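PDB 3AFO: NADH kinase POS5, mitochondrial from Saccharomyces cerevisiae, which phosphorylates NADH and, with about twofold lower preference, NAD(+) at the expense of ATP, making it a key source of the cellular reductant NADPH in mitochondria. Local coordinates for residues Tyr45-Pro50 against Asp124-His129; Val142-Leu147 against Leu153-Phe158; His211-Asp216 against Ser297-Ser302. All blocks are in the same frame, centred on the assembly; numbering follows the deposited sequence.

Contact 1: Tyr45-Pro50 against Asp124-His129. With NAI (1,4-dihydronicotinamide adenine dinucleotide), chain C.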
loop_
_atom_site.group_PDB
_atom_site.type_symbol
_atom_site.label_atom_id
_atom_site.label_comp_id
_atom_site.label_asym_id
_atom_site.label_seq_id
_atom_site.Cartn_x
_atom_site.Cartn_y
_atom_site.Cartn_z
ATOM N N TYR A 45 9.661 40.911 -8.287
ATOM C CA TYR A 45 8.980 40.726 -7.003
ATOM C C TYR A 45 9.645 39.620 -6.171
ATOM O O TYR A 45 9.799 38.484 -6.631
ATOM C CB TYR A 45 7.500 40.420 -7.232
ATOM C CG TYR A 45 6.682 40.104 -5.999
ATOM C CD1 TYR A 45 6.789 40.873 -4.844
ATOM C CD2 TYR A 45 5.761 39.056 -6.009
ATOM C CE1 TYR A 45 6.024 40.593 -3.721
ATOM C CE2 TYR A 45 4.982 38.769 -4.891
ATOM C CZ TYR A 45 5.121 39.541 -3.752
ATOM O OH TYR A 45 4.360 39.272 -2.636
ATOM N N ILE A 46 10.030 39.965 -4.944
ATOM C CA ILE A 46 10.760 39.034 -4.087
ATOM C C ILE A 46 9.973 38.748 -2.822
ATOM O O ILE A 46 9.545 39.674 -2.119
ATOM C CB ILE A 46 12.175 39.558 -3.706
ATOM C CG1 ILE A 46 12.913 40.081 -4.937
ATOM C CG2 ILE A 46 12.999 38.451 -3.027
ATOM C CD1 ILE A 46 14.088 40.961 -4.602
ATOM N N THR A 47 9.775 37.461 -2.543
ATOM C CA THR A 47 9.096 37.022 -1.330
ATOM C C THR A 47 10.020 36.103 -0.544
ATOM O O THR A 47 10.912 35.474 -1.115
ATOM C CB THR A 47 7.790 36.261 -1.647
ATOM O OG1 THR A 47 8.102 34.992 -2.233
ATOM C CG2 THR A 47 6.944 37.046 -2.608
ATOM N N LYS A 48 9.803 36.030 0.766
ATOM C CA LYS A 48 10.632 35.174 1.616
ATOM C C LYS A 48 9.806 34.470 2.672
ATOM O O LYS A 48 8.718 34.912 3.024
ATOM C CB LYS A 48 11.754 35.979 2.280
ATOM C CG LYS A 48 11.280 37.035 3.278
ATOM C CD LYS A 48 12.464 37.723 3.946
ATOM C CE LYS A 48 12.013 38.890 4.834
ATOM N NZ LYS A 48 11.060 38.477 5.918
ATOM N N LYS A 49 10.335 33.365 3.175
ATOM C CA LYS A 49 9.710 32.699 4.294
ATOM C C LYS A 49 9.821 33.636 5.499
ATOM O O LYS A 49 10.919 34.095 5.835
ATOM C CB LYS A 49 10.377 31.351 4.564
ATOM C CG LYS A 49 9.669 30.548 5.659
ATOM C CD LYS A 49 10.334 29.211 5.866
ATOM C CE LYS A 49 9.867 28.584 7.159
ATOM N NZ LYS A 49 10.898 27.614 7.602
ATOM N N PRO A 50 8.677 33.950 6.131
ATOM C CA PRO A 50 8.675 34.924 7.217
ATOM C C PRO A 50 9.354 34.397 8.482
ATOM O O PRO A 50 9.492 33.181 8.655
ATOM C CB PRO A 50 7.182 35.175 7.464
ATOM C CG PRO A 50 6.503 33.944 6.992
ATOM C CD PRO A 50 7.323 33.437 5.840
ATOM N N ASP A 124 9.071 25.236 0.021
ATOM C CA ASP A 124 7.931 24.927 -0.833
ATOM C C ASP A 124 6.762 25.850 -0.551
ATOM O O ASP A 124 6.145 26.363 -1.483
ATOM C CB ASP A 124 7.534 23.456 -0.690
ATOM C CG ASP A 124 8.598 22.511 -1.230
ATOM O OD1 ASP A 124 9.381 22.908 -2.128
ATOM O OD2 ASP A 124 8.650 21.355 -0.762
ATOM N N GLY A 125 6.499 26.093 0.735
ATOM C CA GLY A 125 5.450 27.015 1.163
ATOM C C GLY A 125 5.630 28.427 0.610
ATOM O O GLY A 125 4.653 29.103 0.295
ATOM N N THR A 126 6.886 28.851 0.462
ATOM C CA THR A 126 7.203 30.181 -0.064
ATOM C C THR A 126 6.773 30.315 -1.524
ATOM O O THR A 126 6.124 31.300 -1.889
ATOM C CB THR A 126 8.702 30.522 0.086
ATOM O OG1 THR A 126 9.143 30.118 1.387
ATOM C CG2 THR A 126 8.927 32.031 -0.083
ATOM N N ILE A 127 7.126 29.326 -2.338
ATOM C CA ILE A 127 6.642 29.240 -3.715
ATOM C C ILE A 127 5.109 29.233 -3.752
ATOM O O ILE A 127 4.502 30.038 -4.460
ATOM C CB ILE A 127 7.179 27.976 -4.417
ATOM C CG1 ILE A 127 8.709 27.975 -4.416
ATOM C CG2 ILE A 127 6.645 27.868 -5.840
ATOM C CD1 ILE A 127 9.310 26.738 -5.044
ATOM N N LEU A 128 4.492 28.328 -2.982
ATOM C CA LEU A 128 3.038 28.181 -2.958
ATOM C C LEU A 128 2.285 29.496 -2.664
ATOM O O LEU A 128 1.381 29.883 -3.408
ATOM C CB LEU A 128 2.616 27.058 -1.987
ATOM C CG LEU A 128 3.006 25.628 -2.403
ATOM C CD1 LEU A 128 2.437 24.643 -1.400
ATOM C CD2 LEU A 128 2.516 25.277 -3.799
ATOM N N HIS A 129 2.662 30.180 -1.585
ATOM C CA HIS A 129 2.036 31.459 -1.234
ATOM C C HIS A 129 2.327 32.553 -2.264
ATOM O O HIS A 129 1.455 33.365 -2.562
ATOM C CB HIS A 129 2.444 31.925 0.173
ATOM C CG HIS A 129 2.257 30.883 1.235
ATOM N ND1 HIS A 129 2.989 30.875 2.406
ATOM C CD2 HIS A 129 1.436 29.806 1.299
ATOM C CE1 HIS A 129 2.616 29.846 3.149
ATOM N NE2 HIS A 129 1.681 29.178 2.498
HETATM P PA NAI C . 4.022 22.598 5.339
HETATM O O1A NAI C . 5.404 23.074 5.676
HETATM O O2A NAI C . 3.059 22.329 6.616
HETATM O O5B NAI C . 4.032 21.220 4.599
HETATM C C5B NAI C . 4.921 21.080 3.600
HETATM C C4B NAI C . 5.710 19.840 3.822
HETATM O O4B NAI C . 5.436 19.166 2.565
HETATM C C3B NAI C . 7.118 20.420 3.744
HETATM O O3B NAI C . 8.058 19.442 4.194
HETATM C C2B NAI C . 7.246 20.662 2.239
HETATM O O2B NAI C . 8.601 20.637 1.810
HETATM C C1B NAI C . 6.534 19.439 1.663
HETATM N N9A NAI C . 5.976 19.725 0.311
HETATM C C8A NAI C . 5.097 20.677 -0.023
HETATM N N7A NAI C . 4.854 20.606 -1.342
HETATM C C5A NAI C . 5.561 19.590 -1.840
HETATM C C6A NAI C . 5.715 19.030 -3.109
HETATM N N6A NAI C . 5.061 19.501 -4.191
HETATM N N1A NAI C . 6.553 17.983 -3.242
HETATM C C2A NAI C . 7.220 17.481 -2.213
HETATM N N3A NAI C . 7.093 17.989 -0.995
HETATM C C4A NAI C . 6.280 19.039 -0.783
HETATM O O3 NAI C . 3.162 23.677 4.416
HETATM P PN NAI C . 3.715 24.282 3.034
HETATM O O1N NAI C . 5.203 24.119 2.959
HETATM O O2N NAI C . 3.027 25.584 2.907
HETATM O O5D NAI C . 3.129 23.302 1.864
HETATM C C5D NAI C . 1.738 23.054 1.761
HETATM C C4D NAI C . 1.510 21.589 1.421
HETATM O O4D NAI C . 1.628 20.853 2.660
HETATM C C3D NAI C . 0.082 21.283 0.998
HETATM O O3D NAI C . -0.115 21.576 -0.392
HETATM C C2D NAI C . 0.007 19.765 1.276
HETATM O O2D NAI C . 0.278 19.037 0.068
HETATM C C1D NAI C . 1.172 19.546 2.285
HETATM N N1N NAI C . 0.624 18.845 3.457
HETATM C C2N NAI C . 1.096 17.561 3.708
HETATM C C3N NAI C . 0.617 16.821 4.775
HETATM C C7N NAI C . 1.199 15.403 5.006
HETATM O O7N NAI C . 0.855 14.698 5.953
HETATM N N7N NAI C . 2.096 15.017 4.120
HETATM C C4N NAI C . -0.357 17.383 5.611
HETATM C C5N NAI C . -0.852 18.681 5.371
HETATM C C6N NAI C . -0.375 19.424 4.290
HETATM O O HOH W 1 5.816 33.447 -0.622
#

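Contact 2: Val142-Leu147 against Leu153-Phe158. With NAI (1,4-dihydronicotinamide adenine dinucleotide), chain C.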
loop_
_atom_site.group_PDB
_atom_site.type_symbol
_atom_site.label_atom_id
_atom_site.label_comp_id
_atom_site.label_asym_id
_atom_site.label_seq_id
_atom_site.Cartn_x
_atom_site.Cartn_y
_atom_site.Cartn_z
ATOM N N VAL A 142 8.860 31.876 -12.333
ATOM C CA VAL A 142 9.201 31.727 -10.912
ATOM C C VAL A 142 10.640 31.254 -10.735
ATOM O O VAL A 142 11.029 30.196 -11.241
ATOM C CB VAL A 142 8.240 30.738 -10.192
ATOM C CG1 VAL A 142 8.567 30.647 -8.692
ATOM C CG2 VAL A 142 6.784 31.155 -10.392
ATOM N N LEU A 143 11.425 32.051 -10.017
ATOM C CA LEU A 143 12.820 31.738 -9.728
ATOM C C LEU A 143 12.922 31.436 -8.246
ATOM O O LEU A 143 12.711 32.314 -7.412
ATOM C CB LEU A 143 13.748 32.918 -10.087
ATOM C CG LEU A 143 15.251 32.706 -9.828
ATOM C CD1 LEU A 143 15.759 31.421 -10.460
ATOM C CD2 LEU A 143 16.116 33.916 -10.266
ATOM N N ALA A 144 13.245 30.181 -7.933
ATOM C CA ALA A 144 13.088 29.686 -6.579
ATOM C C ALA A 144 14.433 29.293 -5.960
ATOM O O ALA A 144 15.137 28.419 -6.476
ATOM C CB ALA A 144 12.102 28.512 -6.565
ATOM N N PHE A 145 14.784 29.958 -4.862
ATOM C CA PHE A 145 16.019 29.654 -4.132
ATOM C C PHE A 145 15.721 29.029 -2.783
ATOM O O PHE A 145 14.932 29.560 -2.008
ATOM C CB PHE A 145 16.848 30.922 -3.898
ATOM C CG PHE A 145 17.397 31.535 -5.156
ATOM C CD1 PHE A 145 18.491 30.974 -5.799
ATOM C CD2 PHE A 145 16.838 32.704 -5.671
ATOM C CE1 PHE A 145 19.014 31.555 -6.960
ATOM C CE2 PHE A 145 17.354 33.290 -6.819
ATOM C CZ PHE A 145 18.439 32.715 -7.468
ATOM N N ALA A 146 16.384 27.914 -2.502
ATOM C CA ALA A 146 16.190 27.170 -1.256
ATOM C C ALA A 146 17.025 27.731 -0.110
ATOM O O ALA A 146 18.262 27.747 -0.171
ATOM C CB ALA A 146 16.519 25.711 -1.475
ATOM N N LEU A 147 16.343 28.195 0.929
ATOM C CA LEU A 147 17.002 28.637 2.147
ATOM C C LEU A 147 16.373 27.936 3.331
ATOM O O LEU A 147 15.184 27.634 3.306
ATOM C CB LEU A 147 16.884 30.150 2.318
ATOM C CG LEU A 147 17.843 30.920 1.405
ATOM C CD1 LEU A 147 17.122 32.029 0.684
ATOM C CD2 LEU A 147 19.071 31.424 2.168
ATOM N N LEU A 153 10.647 21.694 -4.120
ATOM C CA LEU A 153 10.386 22.465 -5.354
ATOM C C LEU A 153 11.463 23.469 -5.793
ATOM O O LEU A 153 11.648 23.669 -7.001
ATOM C CB LEU A 153 9.008 23.149 -5.294
ATOM C CG LEU A 153 7.794 22.216 -5.097
ATOM C CD1 LEU A 153 6.521 23.012 -4.889
ATOM C CD2 LEU A 153 7.629 21.243 -6.262
ATOM N N SER A 154 12.147 24.108 -4.842
ATOM C CA SER A 154 13.176 25.104 -5.176
ATOM C C SER A 154 14.439 24.444 -5.725
ATOM O O SER A 154 15.138 23.747 -4.984
ATOM C CB SER A 154 13.525 25.955 -3.952
ATOM O OG SER A 154 12.368 26.515 -3.352
ATOM N N PRO A 155 14.752 24.659 -7.019
ATOM C CA PRO A 155 15.887 23.933 -7.588
ATOM C C PRO A 155 17.276 24.538 -7.300
ATOM O O PRO A 155 18.277 23.872 -7.557
ATOM C CB PRO A 155 15.617 23.982 -9.107
ATOM C CG PRO A 155 14.266 24.636 -9.272
ATOM C CD PRO A 155 14.080 25.469 -8.048
ATOM N N PHE A 156 17.334 25.774 -6.802
ATOM C CA PHE A 156 18.611 26.480 -6.642
ATOM C C PHE A 156 18.972 26.771 -5.204
ATOM O O PHE A 156 18.134 27.197 -4.406
ATOM C CB PHE A 156 18.604 27.815 -7.410
ATOM C CG PHE A 156 18.307 27.667 -8.870
ATOM C CD1 PHE A 156 19.287 27.220 -9.740
ATOM C CD2 PHE A 156 17.035 27.943 -9.366
ATOM C CE1 PHE A 156 19.010 27.053 -11.097
ATOM C CE2 PHE A 156 16.751 27.776 -10.710
ATOM C CZ PHE A 156 17.743 27.339 -11.576
ATOM N N ASP A 157 20.243 26.558 -4.896
ATOM C CA ASP A 157 20.849 27.037 -3.665
ATOM C C ASP A 157 20.979 28.548 -3.807
ATOM O O ASP A 157 21.402 29.022 -4.849
ATOM C CB ASP A 157 22.248 26.423 -3.541
ATOM C CG ASP A 157 22.845 26.577 -2.153
ATOM O OD1 ASP A 157 22.694 27.653 -1.518
ATOM O OD2 ASP A 157 23.496 25.610 -1.699
ATOM N N PHE A 158 20.642 29.296 -2.760
ATOM C CA PHE A 158 20.779 30.763 -2.802
ATOM C C PHE A 158 22.203 31.248 -3.111
ATOM O O PHE A 158 22.376 32.344 -3.650
ATOM C CB PHE A 158 20.242 31.440 -1.532
ATOM C CG PHE A 158 20.439 32.950 -1.524
ATOM C CD1 PHE A 158 19.643 33.772 -2.318
ATOM C CD2 PHE A 158 21.449 33.534 -0.753
ATOM C CE1 PHE A 158 19.831 35.168 -2.333
ATOM C CE2 PHE A 158 21.652 34.921 -0.766
ATOM C CZ PHE A 158 20.837 35.739 -1.563
HETATM P PA NAI C . 4.022 22.598 5.339
HETATM O O1A NAI C . 5.404 23.074 5.676
HETATM O O2A NAI C . 3.059 22.329 6.616
HETATM O O5B NAI C . 4.032 21.220 4.599
HETATM C C5B NAI C . 4.921 21.080 3.600
HETATM C C4B NAI C . 5.710 19.840 3.822
HETATM O O4B NAI C . 5.436 19.166 2.565
HETATM C C3B NAI C . 7.118 20.420 3.744
HETATM O O3B NAI C . 8.058 19.442 4.194
HETATM C C2B NAI C . 7.246 20.662 2.239
HETATM O O2B NAI C . 8.601 20.637 1.810
HETATM C C1B NAI C . 6.534 19.439 1.663
HETATM N N9A NAI C . 5.976 19.725 0.311
HETATM C C8A NAI C . 5.097 20.677 -0.023
HETATM N N7A NAI C . 4.854 20.606 -1.342
HETATM C C5A NAI C . 5.561 19.590 -1.840
HETATM C C6A NAI C . 5.715 19.030 -3.109
HETATM N N6A NAI C . 5.061 19.501 -4.191
HETATM N N1A NAI C . 6.553 17.983 -3.242
HETATM C C2A NAI C . 7.220 17.481 -2.213
HETATM N N3A NAI C . 7.093 17.989 -0.995
HETATM C C4A NAI C . 6.280 19.039 -0.783
HETATM O O3 NAI C . 3.162 23.677 4.416
HETATM P PN NAI C . 3.715 24.282 3.034
HETATM O O1N NAI C . 5.203 24.119 2.959
HETATM O O2N NAI C . 3.027 25.584 2.907
HETATM O O5D NAI C . 3.129 23.302 1.864
HETATM C C5D NAI C . 1.738 23.054 1.761
HETATM C C4D NAI C . 1.510 21.589 1.421
HETATM O O4D NAI C . 1.628 20.853 2.660
HETATM C C3D NAI C . 0.082 21.283 0.998
HETATM O O3D NAI C . -0.115 21.576 -0.392
HETATM C C2D NAI C . 0.007 19.765 1.276
HETATM O O2D NAI C . 0.278 19.037 0.068
HETATM C C1D NAI C . 1.172 19.546 2.285
HETATM N N1N NAI C . 0.624 18.845 3.457
HETATM C C2N NAI C . 1.096 17.561 3.708
HETATM C C3N NAI C . 0.617 16.821 4.775
HETATM C C7N NAI C . 1.199 15.403 5.006
HETATM O O7N NAI C . 0.855 14.698 5.953
HETATM N N7N NAI C . 2.096 15.017 4.120
HETATM C C4N NAI C . -0.357 17.383 5.611
HETATM C C5N NAI C . -0.852 18.681 5.371
HETATM C C6N NAI C . -0.375 19.424 4.290
HETATM O O HOH W 2 11.931 29.231 -2.796
#

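Contact 3: His211-Asp216 against Ser297-Ser302. With NAI (1,4-dihydronicotinamide adenine dinucleotide), chain F.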
loop_
_atom_site.group_PDB
_atom_site.type_symbol
_atom_site.label_atom_id
_atom_site.label_comp_id
_atom_site.label_asym_id
_atom_site.label_seq_id
_atom_site.Cartn_x
_atom_site.Cartn_y
_atom_site.Cartn_z
ATOM N N HIS A 211 -15.026 12.960 14.126
ATOM C CA HIS A 211 -15.816 12.095 13.255
ATOM C C HIS A 211 -15.314 12.152 11.824
ATOM O O HIS A 211 -14.736 13.155 11.385
ATOM C CB HIS A 211 -17.292 12.484 13.293
ATOM C CG HIS A 211 -17.789 12.808 14.665
ATOM N ND1 HIS A 211 -17.941 11.853 15.648
ATOM C CD2 HIS A 211 -18.161 13.985 15.222
ATOM C CE1 HIS A 211 -18.389 12.426 16.750
ATOM N NE2 HIS A 211 -18.535 13.719 16.517
ATOM N N LEU A 212 -15.552 11.071 11.100
ATOM C CA LEU A 212 -15.070 10.944 9.740
ATOM C C LEU A 212 -15.947 11.777 8.818
ATOM O O LEU A 212 -17.139 11.953 9.083
ATOM C CB LEU A 212 -15.068 9.467 9.314
ATOM C CG LEU A 212 -13.955 8.584 9.903
ATOM C CD1 LEU A 212 -14.113 8.305 11.408
ATOM C CD2 LEU A 212 -13.885 7.278 9.178
ATOM N N THR A 213 -15.339 12.297 7.753
ATOM C CA THR A 213 -16.063 13.003 6.701
ATOM C C THR A 213 -16.818 11.970 5.873
ATOM O O THR A 213 -16.392 10.823 5.782
ATOM C CB THR A 213 -15.100 13.773 5.754
ATOM O OG1 THR A 213 -14.314 12.841 5.001
ATOM C CG2 THR A 213 -14.154 14.684 6.536
ATOM N N ASN A 214 -17.947 12.368 5.299
ATOM C CA ASN A 214 -18.686 11.525 4.374
ATOM C C ASN A 214 -18.824 12.324 3.097
ATOM O O ASN A 214 -19.525 13.340 3.086
ATOM C CB ASN A 214 -20.066 11.181 4.936
ATOM C CG ASN A 214 -19.990 10.416 6.255
ATOM O OD1 ASN A 214 -19.740 9.205 6.277
ATOM N ND2 ASN A 214 -20.210 11.122 7.358
ATOM N N LEU A 215 -18.139 11.890 2.037
ATOM C CA LEU A 215 -18.015 12.676 0.809
ATOM C C LEU A 215 -18.495 11.920 -0.420
ATOM O O LEU A 215 -18.084 10.775 -0.659
ATOM C CB LEU A 215 -16.560 13.084 0.578
ATOM C CG LEU A 215 -15.757 13.669 1.731
ATOM C CD1 LEU A 215 -14.322 13.854 1.246
ATOM C CD2 LEU A 215 -16.346 14.999 2.214
ATOM N N ASP A 216 -19.356 12.572 -1.194
ATOM C CA ASP A 216 -19.875 11.997 -2.428
ATOM C C ASP A 216 -19.153 12.608 -3.606
ATOM O O ASP A 216 -19.176 13.835 -3.804
ATOM C CB ASP A 216 -21.388 12.219 -2.530
ATOM C CG ASP A 216 -22.149 11.499 -1.424
ATOM O OD1 ASP A 216 -21.930 10.284 -1.246
ATOM O OD2 ASP A 216 -22.944 12.152 -0.722
ATOM N N SER A 297 -19.365 22.620 10.167
ATOM C CA SER A 297 -17.907 22.551 10.360
ATOM C C SER A 297 -17.388 21.115 10.385
ATOM O O SER A 297 -16.407 20.809 11.065
ATOM C CB SER A 297 -17.491 23.280 11.648
ATOM O OG SER A 297 -17.781 24.662 11.571
ATOM N N VAL A 298 -18.049 20.235 9.642
ATOM C CA VAL A 298 -17.703 18.814 9.672
ATOM C C VAL A 298 -16.444 18.499 8.853
ATOM O O VAL A 298 -15.802 17.452 9.065
ATOM C CB VAL A 298 -18.899 17.897 9.278
ATOM C CG1 VAL A 298 -20.026 18.046 10.293
ATOM C CG2 VAL A 298 -19.405 18.199 7.853
ATOM N N VAL A 299 -16.100 19.410 7.938
ATOM C CA VAL A 299 -14.946 19.245 7.054
ATOM C C VAL A 299 -14.204 20.559 6.821
ATOM O O VAL A 299 -14.822 21.609 6.641
ATOM C CB VAL A 299 -15.359 18.702 5.673
ATOM C CG1 VAL A 299 -14.138 18.200 4.932
ATOM C CG2 VAL A 299 -16.388 17.593 5.810
ATOM N N LYS A 300 -12.879 20.496 6.806
ATOM C CA LYS A 300 -12.074 21.660 6.481
ATOM C C LYS A 300 -11.658 21.590 5.017
ATOM O O LYS A 300 -11.347 20.511 4.515
ATOM C CB LYS A 300 -10.836 21.747 7.383
ATOM C CG LYS A 300 -10.174 23.128 7.401
ATOM C CD LYS A 300 -8.927 23.175 8.286
ATOM C CE LYS A 300 -9.243 22.947 9.759
ATOM N NZ LYS A 300 -10.151 23.985 10.342
ATOM N N LEU A 301 -11.667 22.735 4.338
ATOM C CA LEU A 301 -11.151 22.828 2.984
ATOM C C LEU A 301 -9.819 23.575 2.993
ATOM O O LEU A 301 -9.730 24.711 3.510
ATOM C CB LEU A 301 -12.161 23.552 2.080
ATOM C CG LEU A 301 -11.678 23.928 0.673
ATOM C CD1 LEU A 301 -11.429 22.703 -0.216
ATOM C CD2 LEU A 301 -12.668 24.889 0.001
ATOM N N SER A 302 -8.793 22.954 2.414
ATOM C CA SER A 302 -7.516 23.619 2.228
ATOM C C SER A 302 -7.069 23.599 0.777
ATOM O O SER A 302 -7.357 22.655 0.035
ATOM C CB SER A 302 -6.437 22.990 3.118
ATOM O OG SER A 302 -6.868 22.951 4.470
HETATM P PA NAI F . -16.953 6.543 15.092
HETATM O O1A NAI F . -18.412 6.307 14.888
HETATM O O2A NAI F . -16.481 8.053 14.816
HETATM O O5B NAI F . -16.035 5.853 14.052
HETATM C C5B NAI F . -15.813 4.536 14.146
HETATM C C4B NAI F . -15.930 3.934 12.789
HETATM O O4B NAI F . -14.935 2.920 12.937
HETATM C C3B NAI F . -17.292 3.249 12.804
HETATM O O3B NAI F . -17.602 2.837 11.469
HETATM C C2B NAI F . -16.995 2.055 13.708
HETATM O O2B NAI F . -17.900 0.971 13.496
HETATM C C1B NAI F . -15.609 1.666 13.205
HETATM N N9A NAI F . -14.802 0.949 14.216
HETATM C C8A NAI F . -14.592 1.323 15.489
HETATM N N7A NAI F . -13.827 0.412 16.088
HETATM C C5A NAI F . -13.543 -0.536 15.189
HETATM C C6A NAI F . -12.792 -1.701 15.219
HETATM N N6A NAI F . -12.143 -2.095 16.331
HETATM N N1A NAI F . -12.719 -2.439 14.098
HETATM C C2A NAI F . -13.334 -2.079 12.979
HETATM N N3A NAI F . -14.054 -0.973 12.910
HETATM C C4A NAI F . -14.167 -0.187 13.997
HETATM O O3 NAI F . -16.439 6.283 16.646
HETATM P PN NAI F . -16.538 4.916 17.474
HETATM O O1N NAI F . -17.541 4.014 16.857
HETATM O O2N NAI F . -16.661 5.333 18.886
HETATM O O5D NAI F . -15.065 4.256 17.252
HETATM C C5D NAI F . -13.880 4.998 17.619
HETATM C C4D NAI F . -12.759 4.699 16.613
HETATM O O4D NAI F . -12.955 5.526 15.458
HETATM C C3D NAI F . -11.371 5.136 17.080
HETATM O O3D NAI F . -10.837 4.168 17.991
HETATM C C2D NAI F . -10.594 5.123 15.750
HETATM O O2D NAI F . -9.953 3.846 15.543
HETATM C C1D NAI F . -11.721 5.317 14.699
HETATM N N1N NAI F . -11.315 6.455 13.842
HETATM C C2N NAI F . -11.027 6.177 12.496
HETATM C C3N NAI F . -10.617 7.181 11.631
HETATM C C7N NAI F . -10.325 6.800 10.166
HETATM O O7N NAI F . -9.954 7.625 9.326
HETATM N N7N NAI F . -10.481 5.510 9.915
HETATM C C4N NAI F . -10.474 8.494 12.106
HETATM C C5N NAI F . -10.754 8.785 13.458
HETATM C C6N NAI F . -11.171 7.776 14.325
HETATM O O HOH W 3 -16.298 15.349 10.441
#

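Contact 1: Tyr45-Pro50 against Asp124-His129
Thr126 meets the end of strand 43-48 without one direct hydrogen bond; the polar link between the segments is a single water. It donates to Thr126 O at 2.5 Å, which is unusually short, and lies 3.2 Å from Thr47 OG1, a side chain with a second conformer, so the bridge as a whole is read with caution. The remaining evidence is packing round Thr126. Its CG2, placed anti to the backbone N (OG1 at chi1 -43°), lies 3.8 Å from Lys48 C and, in the conformer given, also touches Thr47, the two threonine side chains sliding past each other in opposite directions. Thr126 OG1 stands 3.6 Å from Lys49 CB, but its hydrogen bond runs back to Gly123 N, just before the helix. Lys49 then runs away in an extended chain, and Lys48 turns from the helix to a salt bridge with Glu84. The first helical turn meets the bound NADH on another side. Asp124 OD2 accepts a hydrogen bond from NADH O2B, the adenosine 2'-hydroxyl, at 2.7 Å. OD2 also accepts one from Phe152 N, while OD1 takes Leu153 N; both carboxylate oxygens are thus engaged. With an alanine here, the 2'-hydroxyl is likely to lose its acceptor and the two loop amides their mates, so that the ribose could turn more freely. Gly125 N comes to 3.2 Å from O1N of the diphosphate, and a CB on this glycine would clash with O2N. His129 NE2 is more distant, 3.9 Å from O2N. A strand of a parallel sheet packed beside a helix whose N terminus faces a diphosphate is characteristic of nucleotide-binding alpha/beta domains, and Asp124 and Gly125 belong to the GGDG motif of the NAD kinase family.

Contact 2: Val142-Leu147 against Leu153-Phe158
Phe145 and Phe156 form the apolar centre: they point to the same face of the parallel pair and cross at a slant, Phe145 CD1 3.5 Å from Phe156 CB. Leu143, its CG anti to the backbone N (chi1 -180°), crosses the Phe156 side chain at about a right angle, with Leu143 CD1 3.8 Å from Phe156 CE2. On the other flank Phe158 turns its ring edge to the face of Phe145 in a T-shaped pair, planes at 85° and centroids 5.9 Å apart, while Leu147 CG rests 3.8 Å from Phe158 CB. The opposite face of the sheet carries the small side chain of Ala146, whose CB meets Ser154 CB. Two backbone bonds fix the parallel register, in which Phe145 pairs with Phe156 and Ala146 with Asp157: Ala146 N donates to Phe156 O at 2.7 Å in a nearly straight bond (172° at the hydrogen), whereas Phe156 N to Ala144 O is long and weak at 3.5 Å. Phe158 N is buried here without a partner in the model. At the polar edge, a water donates to Phe145 O and lies 2.8 Å from Ser154 OG. Asp157 OD1 accepts a hydrogen bond from Lys159 N, beyond the segment. Strand 156-157 is the outermost strand of the five-stranded parallel sheet in this chain. Strand 142-146 lies between it and strand 117-122, helix 161-169 covers the phenylalanine face through Val164 and His161, and helix 124-132 reaches Ala144 and Ser154 through Ile127.

Contact 3: His211-Asp216 against Ser297-Ser302
Apolar packing joins Thr213 to Val299: the two side chains cross at about a right angle, with Thr213 CG2 3.7 Å from Val299 CG2. With chi1 at 68° the hydroxyl of Thr213 is turned to Ala229 O, its hydrogen-bond acceptor, and CG2, anti to the carbonyl carbon, is the branch left to meet the valine. Leu215 adds a looser touch, CD2 to Val299 CG2 at 4.4 Å. Val299 has a second conformer, so these valine distances describe one of two placements. Ile286 lies against Leu215, Val298 and Val299 together, filling in the same apolar patch.

Polar interaction between the segments passes through one water. It donates to His211 O at 2.9 Å and to Val298 O at 2.6 Å, so both of its protons are spent on two backbone carbonyls. No direct hydrogen bond crosses.

The backbone geometry is irregular where strand 299-303 begins: Val298 and Val299 both face Leu311 there, forming a classic beta bulge.

Ligand contacts belong to one segment alone. Leu212 points away from Val299 and meets the nicotinamide end of an NADH that is hydrogen-bonded by residues of the second subunit, among them Asp124 and Tyr243 of that subunit: Leu212 CD1 lies 3.7 Å from C3N, and its CD2 lies 3.7 Å from C7N of the carboxamide.

Strands 213-219 and 299-303 belong to different antiparallel sheets, consistent with the beta sandwich of this protein. The chemistry implies that between these segments the layers meet by a few methyl contacts and a single bridging water, with neither direct hydrogen bonds nor charge pairing.

Following the chain from the N terminus, contact 1 closes first, bringing helix 124-132 back to strand 43-48 across 73 intervening residues. Contact 2 follows with a loop of only five residues, and contact 3 closes last over 80. The three are in series: none nests inside or crosses another. Contacts 1 and 2 touch, Ile127 CD1 packing 3.6 Å from Leu153 CB, and together tie the parallel beta-sheet of the N-terminal domain to one NADH. Contact 3 lies in the C-terminal domain, with its centre about 29 Å from that of contact 1 and 35 Å from that of contact 2, joins two antiparallel beta-sheets, and borders a different NADH.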